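Local coordinates for dTDP-4-dehydrorhamnose 3,5-epimerase (Bacillus anthracis str. Ames, PDB 3RYK), which catalyses epimerisation at carbons 3 and 5 of the dTDP-linked 4-keto sugar ring, a step in making dTDP-L-rhamnose, at residues D107-R113 against K139-F145; Q88-Q94 against V158-S163; E29-A35 against Q121-Y125; G144-L148 against P180-T184. All blocks are in the same frame, centred on the assembly; numbering follows the deposited sequence.

Contact 1: residues D107-R113 against K139-F145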
# COMPACT_ATOMS: atom_id res chain seq x y z
N ASP A 107 17.97 -0.20 -1.77
CA ASP A 107 17.43 -0.64 -3.03
C ASP A 107 18.32 -0.28 -4.21
O ASP A 107 18.78 0.86 -4.35
CB ASP A 107 16.04 -0.03 -3.14
CG ASP A 107 15.26 -0.56 -4.30
OD1 ASP A 107 15.68 -0.46 -5.47
OD2 ASP A 107 14.16 -1.07 -4.00
N VAL A 108 18.54 -1.26 -5.09
CA VAL A 108 19.38 -1.06 -6.24
C VAL A 108 18.61 -1.29 -7.53
O VAL A 108 17.72 -2.16 -7.59
CB VAL A 108 20.54 -2.09 -6.26
CG1 VAL A 108 21.31 -2.05 -7.61
CG2 VAL A 108 21.47 -1.89 -5.06
N ILE A 109 18.92 -0.49 -8.54
CA ILE A 109 18.30 -0.63 -9.85
C ILE A 109 19.45 -0.60 -10.83
O ILE A 109 20.43 0.12 -10.62
CB ILE A 109 17.19 0.42 -10.21
CG1 ILE A 109 17.74 1.82 -10.44
CG2 ILE A 109 16.09 0.42 -9.15
CD1 ILE A 109 16.66 2.83 -10.78
N VAL A 110 19.35 -1.41 -11.89
CA VAL A 110 20.36 -1.51 -12.92
C VAL A 110 19.70 -1.28 -14.30
O VAL A 110 18.68 -1.89 -14.61
CB VAL A 110 21.00 -2.92 -12.92
CG1 VAL A 110 22.22 -2.94 -13.85
CG2 VAL A 110 21.40 -3.36 -11.51
N ASP A 111 20.28 -0.39 -15.11
CA ASP A 111 19.73 -0.08 -16.44
C ASP A 111 20.22 -1.19 -17.39
O ASP A 111 21.42 -1.30 -17.65
CB ASP A 111 20.19 1.33 -16.90
CG ASP A 111 19.56 1.76 -18.23
OD1 ASP A 111 18.95 0.92 -18.93
OD2 ASP A 111 19.65 2.98 -18.59
N LEU A 112 19.29 -2.01 -17.88
CA LEU A 112 19.65 -3.10 -18.80
C LEU A 112 19.26 -2.85 -20.26
O LEU A 112 19.25 -3.77 -21.08
CB LEU A 112 19.08 -4.44 -18.29
CG LEU A 112 19.62 -4.93 -16.94
CD1 LEU A 112 19.16 -6.35 -16.64
CD2 LEU A 112 21.12 -4.85 -16.93
N ARG A 113 18.96 -1.60 -20.58
CA ARG A 113 18.60 -1.21 -21.94
C ARG A 113 19.94 -1.06 -22.67
O ARG A 113 20.68 -0.10 -22.44
CB ARG A 113 17.77 0.08 -21.87
CG ARG A 113 16.46 -0.07 -21.09
CD ARG A 113 15.76 1.27 -20.84
NE ARG A 113 16.61 2.17 -20.07
CZ ARG A 113 16.27 3.40 -19.69
NH1 ARG A 113 15.07 3.90 -19.99
NH2 ARG A 113 17.13 4.13 -18.99
N LYS A 139 10.63 0.26 -17.05
CA LYS A 139 10.76 -1.02 -17.74
C LYS A 139 12.19 -1.02 -18.29
O LYS A 139 12.72 0.04 -18.61
CB LYS A 139 9.73 -1.15 -18.87
CG LYS A 139 8.30 -1.24 -18.39
CD LYS A 139 7.34 -1.37 -19.54
CE LYS A 139 5.93 -1.60 -19.05
NZ LYS A 139 4.97 -1.80 -20.15
N GLY A 140 12.82 -2.19 -18.39
CA GLY A 140 14.19 -2.29 -18.89
C GLY A 140 15.26 -2.24 -17.81
O GLY A 140 16.46 -2.13 -18.11
N PHE A 141 14.82 -2.32 -16.56
CA PHE A 141 15.68 -2.30 -15.38
C PHE A 141 15.55 -3.54 -14.50
O PHE A 141 14.50 -4.19 -14.46
CB PHE A 141 15.33 -1.10 -14.47
CG PHE A 141 15.78 0.24 -14.99
CD1 PHE A 141 16.87 0.89 -14.40
CD2 PHE A 141 15.17 0.83 -16.07
CE1 PHE A 141 17.31 2.12 -14.86
CE2 PHE A 141 15.60 2.06 -16.55
CZ PHE A 141 16.68 2.71 -15.95
N ALA A 142 16.65 -3.86 -13.81
CA ALA A 142 16.70 -4.97 -12.88
C ALA A 142 16.47 -4.23 -11.56
O ALA A 142 16.91 -3.07 -11.41
CB ALA A 142 18.04 -5.64 -12.87
N HIS A 143 15.78 -4.89 -10.63
CA HIS A 143 15.46 -4.33 -9.32
C HIS A 143 15.56 -5.33 -8.20
O HIS A 143 15.05 -6.47 -8.30
CB HIS A 143 14.03 -3.78 -9.28
CG HIS A 143 13.55 -3.51 -7.89
ND1 HIS A 143 12.71 -4.36 -7.20
CD2 HIS A 143 13.84 -2.50 -7.04
CE1 HIS A 143 12.49 -3.88 -5.99
NE2 HIS A 143 13.16 -2.76 -5.86
N GLY A 144 16.20 -4.90 -7.11
CA GLY A 144 16.37 -5.72 -5.92
C GLY A 144 16.66 -4.86 -4.72
O GLY A 144 16.88 -3.65 -4.87
N PHE A 145 16.66 -5.47 -3.54
CA PHE A 145 16.95 -4.74 -2.32
C PHE A 145 17.49 -5.60 -1.18
O PHE A 145 17.36 -6.84 -1.18
CB PHE A 145 15.70 -3.98 -1.85
CG PHE A 145 14.54 -4.87 -1.48
CD1 PHE A 145 14.45 -5.42 -0.20
CD2 PHE A 145 13.52 -5.11 -2.37
CE1 PHE A 145 13.37 -6.22 0.16
CE2 PHE A 145 12.42 -5.90 -2.01
CZ PHE A 145 12.35 -6.46 -0.74
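Phe141 is the largest bump of this antiparallel strand pair, and Asp111 and Arg113 build the hollow that takes it. The Asp111 CA-H sits over the ring face, with CA 3.9 Å from the centroid of the Phe141 ring, and the Asp111 carboxylate continues the stack, its plane 21° from that of the ring. Arg113 bends at CD and closes the end of the hollow: Phe141 CE2 lies over the centre of the guanidinium face, and Arg113 NH2 is 3.4 Å from Phe141 CZ. Arg113 is held there side-on, NE and NH2 each bonding one oxygen of Asp111, while Asp111 OD1 also accepts the Arg113 backbone N in an Asx turn. Asp111 OD2 has further partners in Ser116 and Thr118. Beyond the strand end, Gly140 leaves a dent for Arg113 CG, which comes 3.9 Å from Gly140 CA. Ala142 is a small knob on the other face, its CB 4.0 Å from Leu112 CD1 and equally far from Val110 CB. At the far end, Asp107 CG swings anti to its backbone N (chi1 -171°) and across to His143, whose NE2 donates 2.7 Å to the syn side of Asp107 OD2, almost in the imidazole plane. Ile109 lies between these two ends on the same face, its CD1 4.1 Å from Phe141 CD1. Strand 104-111 lies between strands 141-147 and 122-128; Ile109 and Asp107 face strand 134-137 of the other sheet, whereas Val110 and Ala142 cover Leu85 of strand 82-88.

Contact 2: residues Q88-Q94 against V158-S163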
# COMPACT_ATOMS: atom_id res chain seq x y z
N GLN A 88 11.17 -8.74 -15.28
CA GLN A 88 10.29 -9.64 -15.99
C GLN A 88 10.56 -9.33 -17.46
O GLN A 88 10.42 -8.18 -17.89
CB GLN A 88 8.83 -9.40 -15.60
CG GLN A 88 7.92 -10.57 -15.93
CD GLN A 88 6.51 -10.39 -15.43
OE1 GLN A 88 6.13 -10.98 -14.42
NE2 GLN A 88 5.76 -9.50 -16.06
N LYS A 89 11.01 -10.33 -18.22
CA LYS A 89 11.31 -10.12 -19.63
C LYS A 89 10.06 -9.85 -20.44
O LYS A 89 8.98 -10.39 -20.14
CB LYS A 89 11.97 -11.37 -20.26
CG LYS A 89 13.40 -11.72 -19.85
CD LYS A 89 13.84 -13.00 -20.57
CE LYS A 89 15.34 -13.34 -20.40
NZ LYS A 89 15.81 -13.51 -19.01
N ASN A 90 10.19 -9.00 -21.47
CA ASN A 90 9.06 -8.71 -22.36
C ASN A 90 8.64 -10.00 -23.05
O ASN A 90 9.40 -10.98 -23.05
CB ASN A 90 9.33 -7.56 -23.35
CG ASN A 90 8.85 -6.19 -22.84
OD1 ASN A 90 7.66 -6.01 -22.55
ND2 ASN A 90 9.74 -5.22 -22.84
N PRO A 91 7.43 -10.03 -23.63
CA PRO A 91 6.42 -8.95 -23.70
C PRO A 91 5.72 -8.54 -22.39
O PRO A 91 4.79 -7.74 -22.45
CB PRO A 91 5.38 -9.52 -24.67
CG PRO A 91 5.52 -10.99 -24.54
CD PRO A 91 6.97 -11.25 -24.31
N LYS A 92 6.16 -9.06 -21.24
CA LYS A 92 5.53 -8.72 -19.97
C LYS A 92 6.43 -7.91 -19.02
O LYS A 92 6.50 -8.20 -17.83
CB LYS A 92 5.03 -10.01 -19.31
CG LYS A 92 4.11 -10.81 -20.23
CD LYS A 92 3.60 -12.09 -19.61
CE LYS A 92 2.78 -12.88 -20.63
NZ LYS A 92 2.26 -14.18 -20.11
N ALA A 93 7.09 -6.88 -19.55
CA ALA A 93 7.96 -6.03 -18.74
C ALA A 93 7.08 -5.23 -17.78
O ALA A 93 5.96 -4.85 -18.13
CB ALA A 93 8.81 -5.09 -19.60
N GLN A 94 7.60 -5.01 -16.57
CA GLN A 94 6.88 -4.27 -15.53
C GLN A 94 7.52 -2.98 -15.04
O GLN A 94 8.72 -2.93 -14.77
CB GLN A 94 6.78 -5.15 -14.28
CG GLN A 94 5.89 -6.39 -14.35
CD GLN A 94 6.11 -7.29 -13.15
OE1 GLN A 94 7.25 -7.58 -12.78
NE2 GLN A 94 5.03 -7.79 -12.57
N VAL A 158 2.92 -2.69 -9.69
CA VAL A 158 3.43 -3.09 -11.01
C VAL A 158 2.32 -2.81 -12.02
O VAL A 158 1.15 -3.00 -11.72
CB VAL A 158 3.88 -4.58 -11.06
CG1 VAL A 158 4.95 -4.86 -10.00
CG2 VAL A 158 2.70 -5.52 -10.91
N ASP A 159 2.69 -2.37 -13.23
CA ASP A 159 1.69 -2.05 -14.27
C ASP A 159 1.39 -3.20 -15.24
O ASP A 159 0.68 -3.00 -16.23
CB ASP A 159 2.05 -0.80 -15.08
CG ASP A 159 3.30 -0.96 -15.92
OD1 ASP A 159 3.47 -0.17 -16.88
OD2 ASP A 159 4.10 -1.87 -15.65
N GLU A 160 1.97 -4.37 -14.95
CA GLU A 160 1.77 -5.58 -15.74
C GLU A 160 1.71 -6.74 -14.76
O GLU A 160 2.52 -6.83 -13.83
CB GLU A 160 2.87 -5.77 -16.79
CG GLU A 160 2.80 -7.04 -17.67
CD GLU A 160 1.52 -7.19 -18.51
OE1 GLU A 160 1.66 -7.46 -19.72
OE2 GLU A 160 0.39 -6.99 -18.00
N TYR A 161 0.74 -7.63 -14.93
CA TYR A 161 0.61 -8.77 -14.04
C TYR A 161 1.82 -9.68 -14.02
O TYR A 161 2.59 -9.74 -14.99
CB TYR A 161 -0.64 -9.59 -14.35
CG TYR A 161 -1.90 -8.83 -14.10
CD1 TYR A 161 -2.36 -8.64 -12.81
CD2 TYR A 161 -2.65 -8.31 -15.15
CE1 TYR A 161 -3.51 -7.94 -12.56
CE2 TYR A 161 -3.81 -7.62 -14.91
CZ TYR A 161 -4.23 -7.43 -13.60
OH TYR A 161 -5.38 -6.74 -13.33
N TYR A 162 1.96 -10.39 -12.90
CA TYR A 162 3.05 -11.33 -12.71
C TYR A 162 2.91 -12.51 -13.67
O TYR A 162 1.80 -12.95 -13.99
CB TYR A 162 3.10 -11.81 -11.25
CG TYR A 162 4.18 -12.84 -11.02
CD1 TYR A 162 5.51 -12.47 -10.91
CD2 TYR A 162 3.86 -14.19 -10.89
CE1 TYR A 162 6.51 -13.41 -10.70
CE2 TYR A 162 4.85 -15.14 -10.68
CZ TYR A 162 6.17 -14.74 -10.58
OH TYR A 162 7.17 -15.68 -10.37
N SER A 163 4.06 -13.00 -14.12
CA SER A 163 4.14 -14.14 -15.03
C SER A 163 5.35 -14.98 -14.63
O SER A 163 6.49 -14.64 -14.95
CB SER A 163 4.28 -13.65 -16.49
OG SER A 163 4.43 -14.74 -17.39
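Gln94 and Glu160 form the close-packed side of this meeting of two loops. Gln94 NE2 donates to Glu160 O over 3.0 Å, nearly straight at 169° and with the acceptor lying in the plane of the amide. The rest of the side chain is wedged in as well: Gln94 CG rests 3.9 Å from Glu160 CB, and Val158 supports the amide from its far end, CG2 being 3.7 Å from Gln94 NE2. Glu160 CB in turn packs 3.5 Å from Ala93 O. Gln88 makes the second polar link. Its CG is anti to the backbone N (chi1 -161°) and the chain runs straight on, carrying OE1 to the backbone N of Ser163 at 2.9 Å; this donor stands well above the plane of the amide. Gln88 NE2 reaches Tyr161 O only weakly.

The outer side is looser and more open to solvent. Lys92 stretches along Ser163, its CD 3.6 Å from Ser163 CB, without bonding the hydroxyl, which pairs with His166 instead. The charges of Lys92 and Glu160 are no tighter, Lys92 NZ standing 6.8 Å from Glu160 OE1. Tyr161 and Tyr162 turn away from the 88-94 loop: Tyr161 makes a cation-pi contact with Lys57 of the second subunit, and the Tyr162 side chain, bonded through OH to Asp167, comes within about 4 Å of the bound pyrophosphate. The contact joins the loop leading from strand 82-88 to strand 96-100 with the one leading from strand 152-158 to strand 167-169, at the ends of both sheets.

Contact 3: residues E29-A35 against Q121-Y125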
# COMPACT_ATOMS: atom_id res chain seq x y z
N GLU A 29 15.07 13.13 -7.18
CA GLU A 29 16.11 13.06 -8.20
C GLU A 29 15.66 12.11 -9.30
O GLU A 29 14.82 11.23 -9.07
CB GLU A 29 17.44 12.56 -7.64
CG GLU A 29 17.38 11.14 -7.07
CD GLU A 29 18.72 10.62 -6.57
OE1 GLU A 29 19.74 11.33 -6.64
OE2 GLU A 29 18.76 9.45 -6.13
N THR A 30 16.21 12.31 -10.49
CA THR A 30 15.92 11.50 -11.64
C THR A 30 17.26 10.97 -12.12
O THR A 30 18.24 11.71 -12.20
CB THR A 30 15.25 12.29 -12.79
OG1 THR A 30 14.04 12.91 -12.34
CG2 THR A 30 14.95 11.37 -13.97
N ASN A 31 17.31 9.67 -12.40
CA ASN A 31 18.52 9.04 -12.89
C ASN A 31 18.20 8.11 -14.05
O ASN A 31 17.11 7.58 -14.16
CB ASN A 31 19.31 8.27 -11.81
CG ASN A 31 19.77 9.15 -10.65
OD1 ASN A 31 18.98 9.60 -9.83
ND2 ASN A 31 21.09 9.31 -10.53
N PHE A 32 19.18 7.93 -14.92
CA PHE A 32 19.06 7.06 -16.07
C PHE A 32 17.84 7.45 -16.91
O PHE A 32 17.13 6.59 -17.42
CB PHE A 32 19.02 5.60 -15.61
CG PHE A 32 19.98 5.33 -14.48
CD1 PHE A 32 21.33 5.57 -14.63
CD2 PHE A 32 19.53 4.83 -13.27
CE1 PHE A 32 22.21 5.36 -13.58
CE2 PHE A 32 20.41 4.59 -12.22
CZ PHE A 32 21.74 4.86 -12.37
N THR A 33 17.61 8.76 -17.00
CA THR A 33 16.53 9.39 -17.76
C THR A 33 15.11 9.27 -17.19
O THR A 33 14.42 10.29 -17.06
CB THR A 33 16.50 8.89 -19.25
OG1 THR A 33 17.81 9.00 -19.83
CG2 THR A 33 15.51 9.70 -20.08
N ASP A 34 14.72 8.05 -16.84
CA ASP A 34 13.38 7.71 -16.34
C ASP A 34 13.20 7.26 -14.88
O ASP A 34 12.07 7.25 -14.41
CB ASP A 34 12.87 6.60 -17.27
CG ASP A 34 12.81 7.04 -18.73
OD1 ASP A 34 12.23 8.12 -19.03
OD2 ASP A 34 13.29 6.28 -19.59
N ALA A 35 14.27 6.87 -14.19
CA ALA A 35 14.15 6.42 -12.78
C ALA A 35 13.93 7.65 -11.91
O ALA A 35 14.65 8.62 -12.02
CB ALA A 35 15.37 5.65 -12.33
N GLN A 121 24.77 0.70 -15.88
CA GLN A 121 24.90 1.50 -14.67
C GLN A 121 23.81 1.20 -13.64
O GLN A 121 22.71 0.76 -13.97
CB GLN A 121 24.93 3.00 -14.98
CG GLN A 121 26.06 3.43 -15.93
CD GLN A 121 26.12 4.94 -16.14
OE1 GLN A 121 25.65 5.72 -15.32
NE2 GLN A 121 26.75 5.35 -17.24
N TRP A 122 24.13 1.45 -12.37
CA TRP A 122 23.22 1.20 -11.26
C TRP A 122 23.23 2.31 -10.23
O TRP A 122 24.08 3.21 -10.25
CB TRP A 122 23.60 -0.11 -10.55
CG TRP A 122 24.99 -0.12 -10.02
CD1 TRP A 122 26.11 -0.54 -10.68
CD2 TRP A 122 25.43 0.31 -8.73
NE1 TRP A 122 27.21 -0.39 -9.89
CE2 TRP A 122 26.83 0.13 -8.68
CE3 TRP A 122 24.79 0.84 -7.60
CZ2 TRP A 122 27.58 0.45 -7.55
CZ3 TRP A 122 25.54 1.16 -6.50
CH2 TRP A 122 26.92 0.97 -6.48
N ARG A 123 22.27 2.25 -9.31
CA ARG A 123 22.20 3.23 -8.24
C ARG A 123 21.52 2.64 -7.01
O ARG A 123 20.51 1.95 -7.13
CB ARG A 123 21.56 4.54 -8.69
CG ARG A 123 21.51 5.64 -7.60
CD ARG A 123 21.20 7.00 -8.22
NE ARG A 123 21.20 8.10 -7.26
CZ ARG A 123 22.29 8.73 -6.83
NH1 ARG A 123 23.50 8.34 -7.22
NH2 ARG A 123 22.18 9.74 -5.96
N GLY A 124 22.13 2.91 -5.86
CA GLY A 124 21.65 2.45 -4.56
C GLY A 124 20.93 3.54 -3.78
O GLY A 124 21.51 4.58 -3.49
N TYR A 125 19.66 3.28 -3.44
CA TYR A 125 18.81 4.23 -2.71
C TYR A 125 18.34 3.65 -1.37
O TYR A 125 18.06 2.44 -1.25
CB TYR A 125 17.52 4.47 -3.48
CG TYR A 125 17.66 4.83 -4.93
CD1 TYR A 125 17.60 6.15 -5.35
CD2 TYR A 125 17.79 3.85 -5.89
CE1 TYR A 125 17.68 6.49 -6.69
CE2 TYR A 125 17.89 4.17 -7.23
CZ TYR A 125 17.83 5.50 -7.63
OH TYR A 125 17.92 5.81 -8.97
O HOH W 1 16.54 8.03 -9.51
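Arg123 reaches out from strand 122-128 to Glu29, Asn31 and Phe32, and each part of its chain has a different neighbour. At the root, CB abuts the rim of the Phe32 ring close to its plane, 3.7 Å from Phe32 CZ, an edge that also meets the backbone O of Trp122. With CG anti to the backbone N (chi1 -178°) and the chain extended as far as NE, the arginine crosses over the Tyr125 ring, CG lying above one face near its rim. Arg123 CD is next, 3.3 Å from Asn31 ND2, which lies over one face of the guanidinium, the amide and guanidinium planes 16° apart. Arg123 NE then donates 3.0 Å to Glu29 OE2 in a nearly straight bond (166°), with that oxygen in the guanidinium plane but NE itself above the carboxylate plane. Finally Arg123 NH2 completes the salt bridge, 3.0 Å from Glu29 OE1, through a bent and weak hydrogen bond.

Glu29 OE2 does double duty, lying at the edge of the Tyr125 ring, 3.2 Å from Tyr125 CE1. Deeper in, a water ties Asn31 to Tyr125: it donates 2.9 Å to Asn31 OD1, lies 2.7 Å from Tyr125 OH, and gives a weak bond to Ala35 O. The two strands belong to different sheets of the jelly roll-like fold and exchange no backbone hydrogen bond here. The link is ionic and partly exposed at Glu29, water-mediated at Tyr125, and completed by edge-on packing of Phe32, in the turn after the strand, with the carboxylate probably offsetting the arginine's charge.

Contact 4: residues G144-L148 against P180-T184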
# COMPACT_ATOMS: atom_id res chain seq x y z
N GLY A 144 16.20 -4.90 -7.11
CA GLY A 144 16.37 -5.72 -5.92
C GLY A 144 16.66 -4.86 -4.72
O GLY A 144 16.88 -3.65 -4.87
N PHE A 145 16.66 -5.47 -3.54
CA PHE A 145 16.95 -4.74 -2.32
C PHE A 145 17.49 -5.60 -1.18
O PHE A 145 17.36 -6.84 -1.18
CB PHE A 145 15.70 -3.98 -1.85
CG PHE A 145 14.54 -4.87 -1.48
CD1 PHE A 145 14.45 -5.42 -0.20
CD2 PHE A 145 13.52 -5.11 -2.37
CE1 PHE A 145 13.37 -6.22 0.16
CE2 PHE A 145 12.42 -5.90 -2.01
CZ PHE A 145 12.35 -6.46 -0.74
N CYS A 146 18.11 -4.92 -0.21
CA CYS A 146 18.68 -5.55 0.98
C CYS A 146 18.02 -4.89 2.18
O CYS A 146 18.08 -3.67 2.34
CB CYS A 146 20.20 -5.37 1.05
SG CYS A 146 21.02 -6.21 2.43
N THR A 147 17.40 -5.70 3.04
CA THR A 147 16.74 -5.16 4.23
C THR A 147 17.83 -4.78 5.22
O THR A 147 18.79 -5.51 5.42
CB THR A 147 15.72 -6.15 4.80
OG1 THR A 147 16.39 -7.36 5.20
CG2 THR A 147 14.66 -6.49 3.73
N LEU A 148 17.69 -3.63 5.87
CA LEU A 148 18.72 -3.17 6.80
C LEU A 148 18.46 -3.44 8.28
O LEU A 148 19.37 -3.32 9.10
CB LEU A 148 18.87 -1.64 6.60
CG LEU A 148 19.16 -1.16 5.17
CD1 LEU A 148 19.36 0.40 5.24
CD2 LEU A 148 20.36 -1.83 4.50
N PRO A 180 27.92 -2.62 -3.87
CA PRO A 180 28.38 -2.60 -2.48
C PRO A 180 27.28 -2.95 -1.47
O PRO A 180 26.93 -2.14 -0.60
CB PRO A 180 28.81 -1.14 -2.30
CG PRO A 180 27.85 -0.42 -3.13
CD PRO A 180 27.70 -1.25 -4.36
N TRP A 181 26.75 -4.16 -1.53
CA TRP A 181 25.70 -4.55 -0.60
C TRP A 181 26.16 -4.42 0.83
O TRP A 181 27.30 -4.75 1.15
CB TRP A 181 25.24 -5.99 -0.84
CG TRP A 181 24.67 -6.24 -2.16
CD1 TRP A 181 25.28 -6.85 -3.21
CD2 TRP A 181 23.39 -5.83 -2.63
NE1 TRP A 181 24.44 -6.89 -4.29
CE2 TRP A 181 23.27 -6.26 -3.96
CE3 TRP A 181 22.31 -5.16 -2.04
CZ2 TRP A 181 22.13 -6.03 -4.73
CZ3 TRP A 181 21.17 -4.93 -2.81
CH2 TRP A 181 21.10 -5.37 -4.14
N PRO A 182 25.27 -3.94 1.72
CA PRO A 182 25.60 -3.77 3.14
C PRO A 182 25.54 -5.07 3.95
O PRO A 182 25.21 -5.06 5.14
CB PRO A 182 24.51 -2.81 3.60
CG PRO A 182 23.36 -3.17 2.77
CD PRO A 182 23.92 -3.43 1.43
N VAL A 183 25.87 -6.20 3.32
CA VAL A 183 25.83 -7.48 3.98
C VAL A 183 26.86 -8.36 3.29
O VAL A 183 27.15 -8.18 2.12
CB VAL A 183 24.42 -8.12 3.89
CG1 VAL A 183 23.98 -8.25 2.44
CG2 VAL A 183 24.36 -9.46 4.61
N THR A 184 27.45 -9.28 4.06
CA THR A 184 28.46 -10.21 3.56
C THR A 184 27.88 -11.56 3.15
O THR A 184 28.24 -12.11 2.10
CB THR A 184 29.58 -10.41 4.62
OG1 THR A 184 30.33 -9.19 4.75
CG2 THR A 184 30.55 -11.54 4.26
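Strand 141-147 and the loop carrying Trp181 run past each other without a backbone hydrogen bond, the nearest approach of their CA atoms being 7.3 Å between Cys146 and Trp181. The contact covers an outer face of one sheet of the jelly roll-like fold, and it is wholly apolar. Cys146 carries most of it, directing its side chain into a cup made by three consecutive loop residues. Its CB meets the six-membered ring of the indole, 3.7 Å from Trp181 CE3. SG, held anti to the backbone N (chi1 -176°), passes that ring and drops between the next two residues, 3.9 Å from Pro182 CG and 3.6 Å from Val183 CG1.

Trp181 lays the far end of its indole along the strand. Trp181 CZ3 comes 4.1 Å from Phe145 C, the carbonyl carbon. The carbonyl carbon of Gly144 lies at the ring edge near CH2, close to the ring plane. The same ring also covers Val108 and Ile82 of the flanking strands, and its NE1 is bonded to Trp172 O, which fixes the turn of the indole. Phe145 points away, to the other face of the sheet, where it packs on Val154 of strand 152-158.

At the more open end, beyond the strand, Leu148 reaches back over the proline. The two side chains cross at about a right angle, and Leu148 CD2 touches Pro182 CG at 3.7 Å.

In the fold
Contacts 1, 3 and 4 gather on the five-stranded sheet. Contact 1 pairs its strands 104-111 and 141-147; contact 3, about 9 Å away between centres, uses the neighbouring strand 122-128 and links it to strand 26-31 of the other sheet; contact 4 continues along strand 141-147, sharing Gly144 and Phe145 with contact 1. Contact 2 lies at the other end, its centre about 25 Å from that of contact 4, and touches contact 1 through Lys139. Along the chain, contact 3 closes before contact 4 opens, while contact 2 spans contact 1. The interleaved segments bind distant parts of the sequence into one jelly roll-like domain, with contact 2 beside the pyrophosphate and the second subunit.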